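Local coordinates for protein pyridoxamine 5'-phosphate oxidase (Burkholderia, PDB 4HMW) that oxidises hexahydro- and tetrahydrophenazine carboxylates with FMN and molecular oxygen in the last steps of phenazine antibiotic biosynthesis, as a dimeric member of the pyridoxamine 5'-phosphate oxidase family, at residues Ser28-Leu33 and His183-Trp188; Asp74-Ile79 and Gly177-Pro182. All blocks are in the same frame, centred on the assembly; numbering follows the deposited sequence.

Contact 1: Ser28-Leu33 and His183-Trp188; sequences SEPITL and HEMEFW. With FMN (flavin mononucleotide), chain C.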
loop_
_atom_site.group_PDB
_atom_site.type_symbol
_atom_site.label_atom_id
_atom_site.label_comp_id
_atom_site.label_asym_id
_atom_site.label_seq_id
_atom_site.Cartn_x
_atom_site.Cartn_y
_atom_site.Cartn_z
ATOM N N SER B 28 -23.789 10.227 -1.670
ATOM C CA SER B 28 -23.949 9.770 -3.045
ATOM C C SER B 28 -22.618 9.615 -3.781
ATOM O O SER B 28 -22.510 8.807 -4.683
ATOM C CB SER B 28 -24.856 10.717 -3.826
ATOM O OG SER B 28 -24.374 12.045 -3.764
ATOM N N GLU B 29 -21.619 10.406 -3.406
ATOM C CA GLU B 29 -20.292 10.361 -4.046
ATOM C C GLU B 29 -19.231 9.963 -3.034
ATOM O O GLU B 29 -19.177 10.518 -1.951
ATOM C CB GLU B 29 -19.913 11.746 -4.604
ATOM C CG GLU B 29 -20.843 12.290 -5.645
ATOM C CD GLU B 29 -20.391 11.986 -7.047
ATOM O OE1 GLU B 29 -19.339 11.318 -7.205
ATOM O OE2 GLU B 29 -21.077 12.423 -8.005
ATOM N N PRO B 30 -18.365 9.027 -3.384
ATOM C CA PRO B 30 -17.380 8.574 -2.380
ATOM C C PRO B 30 -16.330 9.651 -2.023
ATOM O O PRO B 30 -15.820 9.693 -0.905
ATOM C CB PRO B 30 -16.762 7.340 -3.022
ATOM C CG PRO B 30 -16.970 7.528 -4.502
ATOM C CD PRO B 30 -18.286 8.247 -4.636
ATOM N N ILE B 31 -16.025 10.566 -2.942
ATOM C CA ILE B 31 -15.029 11.579 -2.622
ATOM C C ILE B 31 -15.469 12.427 -1.430
ATOM O O ILE B 31 -14.636 12.871 -0.630
ATOM C CB ILE B 31 -14.729 12.479 -3.820
ATOM C CG1 ILE B 31 -14.096 11.669 -4.955
ATOM C CG2 ILE B 31 -13.799 13.562 -3.428
ATOM C CD1 ILE B 31 -12.732 11.085 -4.636
ATOM N N THR B 32 -16.782 12.633 -1.298
ATOM C CA THR B 32 -17.317 13.376 -0.159
ATOM C C THR B 32 -16.907 12.681 1.151
ATOM O O THR B 32 -16.505 13.335 2.110
ATOM C CB THR B 32 -18.859 13.457 -0.226
ATOM O OG1 THR B 32 -19.249 14.143 -1.423
ATOM C CG2 THR B 32 -19.451 14.162 0.984
ATOM N N LEU B 33 -16.997 11.350 1.174
ATOM C CA LEU B 33 -16.690 10.576 2.375
ATOM C C LEU B 33 -15.177 10.536 2.597
ATOM O O LEU B 33 -14.703 10.621 3.725
ATOM C CB LEU B 33 -17.266 9.158 2.273
ATOM C CG LEU B 33 -17.126 8.261 3.501
ATOM C CD1 LEU B 33 -17.741 8.925 4.711
ATOM C CD2 LEU B 33 -17.740 6.865 3.295
ATOM N N HIS B 183 -12.906 4.423 -9.980
ATOM C CA HIS B 183 -14.135 3.708 -10.362
ATOM C C HIS B 183 -14.622 2.807 -9.231
ATOM O O HIS B 183 -15.690 2.193 -9.346
ATOM C CB HIS B 183 -13.930 2.860 -11.626
ATOM C CG HIS B 183 -12.932 1.768 -11.464
ATOM N ND1 HIS B 183 -11.634 1.895 -11.893
ATOM C CD2 HIS B 183 -13.031 0.534 -10.908
ATOM C CE1 HIS B 183 -10.968 0.791 -11.597
ATOM N NE2 HIS B 183 -11.792 -0.049 -10.997
ATOM N N GLU B 184 -13.831 2.709 -8.158
ATOM C CA GLU B 184 -14.199 1.853 -7.028
ATOM C C GLU B 184 -13.482 2.392 -5.811
ATOM O O GLU B 184 -12.323 2.746 -5.899
ATOM C CB GLU B 184 -13.805 0.383 -7.272
ATOM C CG GLU B 184 -14.171 -0.539 -6.113
ATOM C CD GLU B 184 -13.758 -1.998 -6.348
ATOM O OE1 GLU B 184 -14.131 -2.856 -5.519
ATOM O OE2 GLU B 184 -13.079 -2.307 -7.369
ATOM N N MET B 185 -14.178 2.487 -4.681
ATOM C CA MET B 185 -13.544 2.786 -3.398
ATOM C C MET B 185 -14.092 1.912 -2.293
ATOM O O MET B 185 -15.227 1.539 -2.321
ATOM C CB MET B 185 -13.771 4.241 -3.010
ATOM C CG MET B 185 -13.074 5.161 -3.949
ATOM S SD MET B 185 -13.156 6.889 -3.543
ATOM C CE MET B 185 -12.698 6.921 -1.878
ATOM N N GLU B 186 -13.260 1.581 -1.316
ATOM C CA GLU B 186 -13.766 0.919 -0.123
ATOM C C GLU B 186 -13.306 1.658 1.083
ATOM O O GLU B 186 -12.128 2.117 1.166
ATOM C CB GLU B 186 -13.289 -0.543 0.042
ATOM C CG GLU B 186 -13.963 -1.174 1.317
ATOM C CD GLU B 186 -13.374 -2.499 1.853
ATOM O OE1 GLU B 186 -12.702 -3.261 1.086
ATOM O OE2 GLU B 186 -13.626 -2.793 3.061
ATOM N N PHE B 187 -14.236 1.774 2.026
ATOM C CA PHE B 187 -13.987 2.393 3.319
ATOM C C PHE B 187 -14.106 1.296 4.352
ATOM O O PHE B 187 -15.129 0.613 4.415
ATOM C CB PHE B 187 -15.026 3.463 3.548
ATOM C CG PHE B 187 -14.888 4.634 2.611
ATOM C CD1 PHE B 187 -15.447 4.570 1.346
ATOM C CD2 PHE B 187 -14.214 5.776 2.985
ATOM C CE1 PHE B 187 -15.314 5.593 0.462
ATOM C CE2 PHE B 187 -14.098 6.832 2.098
ATOM C CZ PHE B 187 -14.653 6.732 0.824
ATOM N N TRP B 188 -13.065 1.118 5.152
ATOM C CA TRP B 188 -12.999 0.048 6.170
ATOM C C TRP B 188 -12.695 0.624 7.542
ATOM O O TRP B 188 -11.774 1.411 7.682
ATOM C CB TRP B 188 -11.882 -0.899 5.775
ATOM C CG TRP B 188 -11.649 -2.153 6.605
ATOM C CD1 TRP B 188 -12.052 -3.407 6.289
ATOM C CD2 TRP B 188 -10.928 -2.275 7.838
ATOM N NE1 TRP B 188 -11.625 -4.315 7.217
ATOM C CE2 TRP B 188 -10.904 -3.660 8.171
ATOM C CE3 TRP B 188 -10.242 -1.379 8.653
ATOM C CZ2 TRP B 188 -10.281 -4.144 9.310
ATOM C CZ3 TRP B 188 -9.598 -1.875 9.777
ATOM C CH2 TRP B 188 -9.624 -3.241 10.092
HETATM N N1 FMN C . -7.326 -9.767 5.957
HETATM C C2 FMN C . -6.918 -11.052 5.729
HETATM O O2 FMN C . -7.562 -11.785 5.000
HETATM N N3 FMN C . -5.750 -11.505 6.281
HETATM C C4 FMN C . -5.014 -10.701 7.117
HETATM O O4 FMN C . -3.959 -11.154 7.605
HETATM C C4A FMN C . -5.438 -9.404 7.377
HETATM N N5 FMN C . -4.729 -8.589 8.243
HETATM C C5A FMN C . -5.174 -7.279 8.442
HETATM C C6 FMN C . -4.450 -6.455 9.277
HETATM C C7 FMN C . -4.841 -5.146 9.476
HETATM C C7M FMN C . -4.026 -4.298 10.387
HETATM C C8 FMN C . -5.994 -4.664 8.866
HETATM C C8M FMN C . -6.427 -3.248 9.051
HETATM C C9 FMN C . -6.721 -5.486 8.027
HETATM C C9A FMN C . -6.341 -6.811 7.843
HETATM N N10 FMN C . -7.080 -7.686 7.005
HETATM C C10 FMN C . -6.614 -8.959 6.792
HETATM C "C1'" FMN C . -8.336 -7.303 6.309
HETATM C "C2'" FMN C . -8.056 -6.812 4.887
HETATM O "O2'" FMN C . -7.500 -5.489 4.886
HETATM C "C3'" FMN C . -9.311 -6.815 4.013
HETATM O "O3'" FMN C . -10.286 -6.011 4.643
HETATM C "C4'" FMN C . -9.827 -8.244 3.760
HETATM O "O4'" FMN C . -8.736 -9.146 3.745
HETATM C "C5'" FMN C . -10.688 -8.320 2.509
HETATM O "O5'" FMN C . -9.974 -7.829 1.394
HETATM P P FMN C . -10.487 -8.085 -0.097
HETATM O O1P FMN C . -10.228 -9.539 -0.442
HETATM O O2P FMN C . -11.993 -7.783 -0.131
HETATM O O3P FMN C . -9.655 -7.192 -0.952
#
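The carbonyl oxygen of P30 serves both sides of this contact: it accepts a weak 2.9 Å hydrogen bond from L33 N in the first turn of helix 30-43, and the F187 ring approaches it with CZ at 3.6 Å. No hydrogen bond crosses between the two segments, which meet as hydrophobic surfaces. L33 supplies the most directed element. With its CG trans to the backbone N (chi1 -175°), it sends CD2 over one face of F187, 3.6 Å from the ring centroid and only 7° off the normal, a well-centred CH-pi contact. L33 CG sits over the same face, nearer the rim, 3.6 Å from F187 CE2. Two residues earlier on the strand, M185 folds at chi3 (49°) and presents its sulfur to the pyrrolidine, SD lying 3.7 Å from P30 CB. The helix thus lies against strand 184-189 of the split-barrel fold common to this FMN-binding family, and W37 further along it meets F187 edge-to-face. At the start of the strand, H183 and E184 both face S114 in a classic beta bulge. Residues between the packing positions serve the cofactor side instead. E184 forms a salt bridge with R87 of the second subunit, and E186 OE2 lies at the edge of the W188 indole, in its plane, while also forming a salt bridge with R198. W188 itself reaches the flavin: its CH2 is 3.4 Å from the methyl C8M of FMN, and its NE1 3.4 Å from the ribityl O3'.

Contact 2: Asp74-Ile79 and Gly177-Pro182; sequences DDRGVI and GYRLEP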
loop_
_atom_site.group_PDB
_atom_site.type_symbol
_atom_site.label_atom_id
_atom_site.label_comp_id
_atom_site.label_asym_id
_atom_site.label_seq_id
_atom_site.Cartn_x
_atom_site.Cartn_y
_atom_site.Cartn_z
ATOM N N ASP B 74 -9.632 16.885 -5.402
ATOM C CA ASP B 74 -10.726 17.686 -5.951
ATOM C C ASP B 74 -11.938 16.787 -6.164
ATOM O O ASP B 74 -11.902 15.595 -5.801
ATOM C CB ASP B 74 -10.288 18.414 -7.223
ATOM C CG ASP B 74 -9.976 17.478 -8.389
ATOM O OD1 ASP B 74 -10.444 16.333 -8.384
ATOM O OD2 ASP B 74 -9.279 17.925 -9.347
ATOM N N ASP B 75 -12.986 17.307 -6.772
ATOM C CA ASP B 75 -14.228 16.545 -6.903
ATOM C C ASP B 75 -14.141 15.323 -7.798
ATOM O O ASP B 75 -15.058 14.509 -7.815
ATOM C CB ASP B 75 -15.336 17.450 -7.425
ATOM C CG ASP B 75 -15.596 18.607 -6.501
ATOM O OD1 ASP B 75 -14.880 19.630 -6.625
ATOM O OD2 ASP B 75 -16.491 18.490 -5.629
ATOM N N ARG B 76 -13.044 15.180 -8.529
ATOM C CA ARG B 76 -12.906 14.054 -9.441
ATOM C C ARG B 76 -11.842 13.037 -9.002
ATOM O O ARG B 76 -11.774 11.958 -9.564
ATOM C CB ARG B 76 -12.576 14.550 -10.852
ATOM C CG ARG B 76 -13.740 15.215 -11.585
ATOM C CD ARG B 76 -13.344 15.572 -13.018
ATOM N NE ARG B 76 -12.469 16.742 -13.063
ATOM C CZ ARG B 76 -11.710 17.086 -14.106
ATOM N NH1 ARG B 76 -11.700 16.339 -15.210
ATOM N NH2 ARG B 76 -10.952 18.180 -14.050
ATOM N N GLY B 77 -10.994 13.384 -8.042
ATOM C CA GLY B 77 -9.999 12.428 -7.605
ATOM C C GLY B 77 -8.841 13.022 -6.843
ATOM O O GLY B 77 -8.862 14.164 -6.402
ATOM N N VAL B 78 -7.820 12.204 -6.696
ATOM C CA VAL B 78 -6.674 12.469 -5.851
ATOM C C VAL B 78 -5.473 12.882 -6.696
ATOM O O VAL B 78 -5.042 12.143 -7.572
ATOM C CB VAL B 78 -6.338 11.198 -5.097
ATOM C CG1 VAL B 78 -5.106 11.417 -4.245
ATOM C CG2 VAL B 78 -7.552 10.764 -4.238
ATOM N N ILE B 79 -4.920 14.054 -6.409
ATOM C CA ILE B 79 -3.874 14.640 -7.246
ATOM C C ILE B 79 -2.523 14.342 -6.625
ATOM O O ILE B 79 -2.342 14.499 -5.405
ATOM C CB ILE B 79 -4.106 16.121 -7.361
ATOM C CG1 ILE B 79 -5.366 16.335 -8.214
ATOM C CG2 ILE B 79 -2.898 16.836 -7.990
ATOM C CD1 ILE B 79 -5.696 17.770 -8.443
ATOM N N GLY B 177 1.866 16.062 -13.008
ATOM C CA GLY B 177 0.833 15.668 -12.065
ATOM C C GLY B 177 -0.141 14.700 -12.706
ATOM O O GLY B 177 -0.310 14.686 -13.939
ATOM N N TYR B 178 -0.778 13.888 -11.861
ATOM C CA TYR B 178 -1.834 12.955 -12.271
ATOM C C TYR B 178 -3.014 13.133 -11.333
ATOM O O TYR B 178 -2.831 13.509 -10.189
ATOM C CB TYR B 178 -1.379 11.478 -12.141
ATOM C CG TYR B 178 -0.313 11.095 -13.136
ATOM C CD1 TYR B 178 -0.632 10.623 -14.388
ATOM C CD2 TYR B 178 1.014 11.203 -12.802
ATOM C CE1 TYR B 178 0.359 10.286 -15.275
ATOM C CE2 TYR B 178 1.992 10.885 -13.668
ATOM C CZ TYR B 178 1.677 10.421 -14.898
ATOM O OH TYR B 178 2.716 10.102 -15.749
ATOM N N ARG B 179 -4.211 12.869 -11.830
ATOM C CA ARG B 179 -5.372 12.683 -10.976
ATOM C C ARG B 179 -5.781 11.213 -10.975
ATOM O O ARG B 179 -6.073 10.640 -12.015
ATOM C CB ARG B 179 -6.530 13.570 -11.447
ATOM C CG ARG B 179 -7.758 13.533 -10.471
ATOM C CD ARG B 179 -8.953 14.279 -11.037
ATOM N NE ARG B 179 -8.636 15.675 -11.317
ATOM C CZ ARG B 179 -8.328 16.193 -12.511
ATOM N NH1 ARG B 179 -8.052 17.485 -12.580
ATOM N NH2 ARG B 179 -8.315 15.469 -13.632
ATOM N N LEU B 180 -5.799 10.599 -9.789
ATOM C CA LEU B 180 -6.307 9.270 -9.647
ATOM C C LEU B 180 -7.804 9.378 -9.516
ATOM O O LEU B 180 -8.297 9.816 -8.497
ATOM C CB LEU B 180 -5.661 8.573 -8.450
ATOM C CG LEU B 180 -6.124 7.146 -8.132
ATOM C CD1 LEU B 180 -5.924 6.235 -9.321
ATOM C CD2 LEU B 180 -5.410 6.595 -6.891
ATOM N N GLU B 181 -8.513 9.003 -10.570
ATOM C CA GLU B 181 -9.967 9.098 -10.623
ATOM C C GLU B 181 -10.570 7.723 -10.359
ATOM O O GLU B 181 -10.327 6.760 -11.115
ATOM C CB GLU B 181 -10.436 9.622 -11.993
ATOM C CG GLU B 181 -9.815 10.940 -12.366
ATOM C CD GLU B 181 -10.451 11.583 -13.584
ATOM O OE1 GLU B 181 -11.158 10.884 -14.363
ATOM O OE2 GLU B 181 -10.217 12.801 -13.775
ATOM N N PRO B 182 -11.338 7.604 -9.277
ATOM C CA PRO B 182 -11.764 6.263 -8.885
ATOM C C PRO B 182 -12.912 5.732 -9.719
ATOM O O PRO B 182 -13.792 6.515 -10.102
ATOM C CB PRO B 182 -12.231 6.459 -7.432
ATOM C CG PRO B 182 -12.625 7.894 -7.354
ATOM C CD PRO B 182 -11.677 8.618 -8.263
#
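D74 and R179 form the principal salt bridge: R179 NE donates to D74 OD2 over 3.1 Å, nearly straight at 158°, meeting the syn lone pair of D74 OD2 and staying close to the R179 guanidinium plane. NH1 of R179 adds only a weak bond to the same oxygen. The other carboxylate oxygen turns inward on its own loop, where D74 OD1 takes R76 N at 2.8 Å from above the carboxylate plane and G77 N more weakly, an Asx turn that fixes the acid's rotation. At the far end of R179, NH2 reaches E181 OE2 at 3.3 Å, so the arginine bridges two acids. This pairing probably eases the approach of a second arginine. The R76 guanidinium, brought over by a bend at chi3 (-75°), stacks on one face of R179 with centres 3.8 Å apart and planes at 26°. Its charge is also near that of E181 OE2, beyond salt-bridge distance, and no N-H points at that oxygen. Beneath this polar cluster the backbones pair antiparallel, V78 N to L180 O at 3.0 Å and L180 N to V78 O at 2.8 Å. G77 CA approaches L180 O to 3.2 Å, a CA-H...O contact. V78 and L180 pack together on the sheet face turned away from the arginines, their CB atoms 4.3 Å apart, whereas I79 shares R179's face. A type I turn from D74 to G77, with D75 and R76 at its tip, forms the tight hairpin that joins strands 63-74 and 77-83. Strand 77-83 in turn pairs with 175-182 in the split barrel of the pyridoxamine 5'-phosphate oxidase family.

How the contacts relate
Contacts 1 and 2 lie 13 Å apart between centres and are joined along the chain, strand 175-182 running into strand 184-189 through the corner at H183. In the conformer modelled here, I31 bridges them: its CG2 lies 3.7 Å from D74 O in the hairpin turn, and its CD1 is 4.2 Å from P182 CG, so the start of helix 30-43 also packs on contact 2. They also look toward different flavins of the dimer. W188 of contact 1 touches an FMN whose hydrogen bonds include T82 and K88 of the second subunit, whereas Y178 of contact 2 adjoins T82 of its own chain, its side chain about 8 Å from the other FMN.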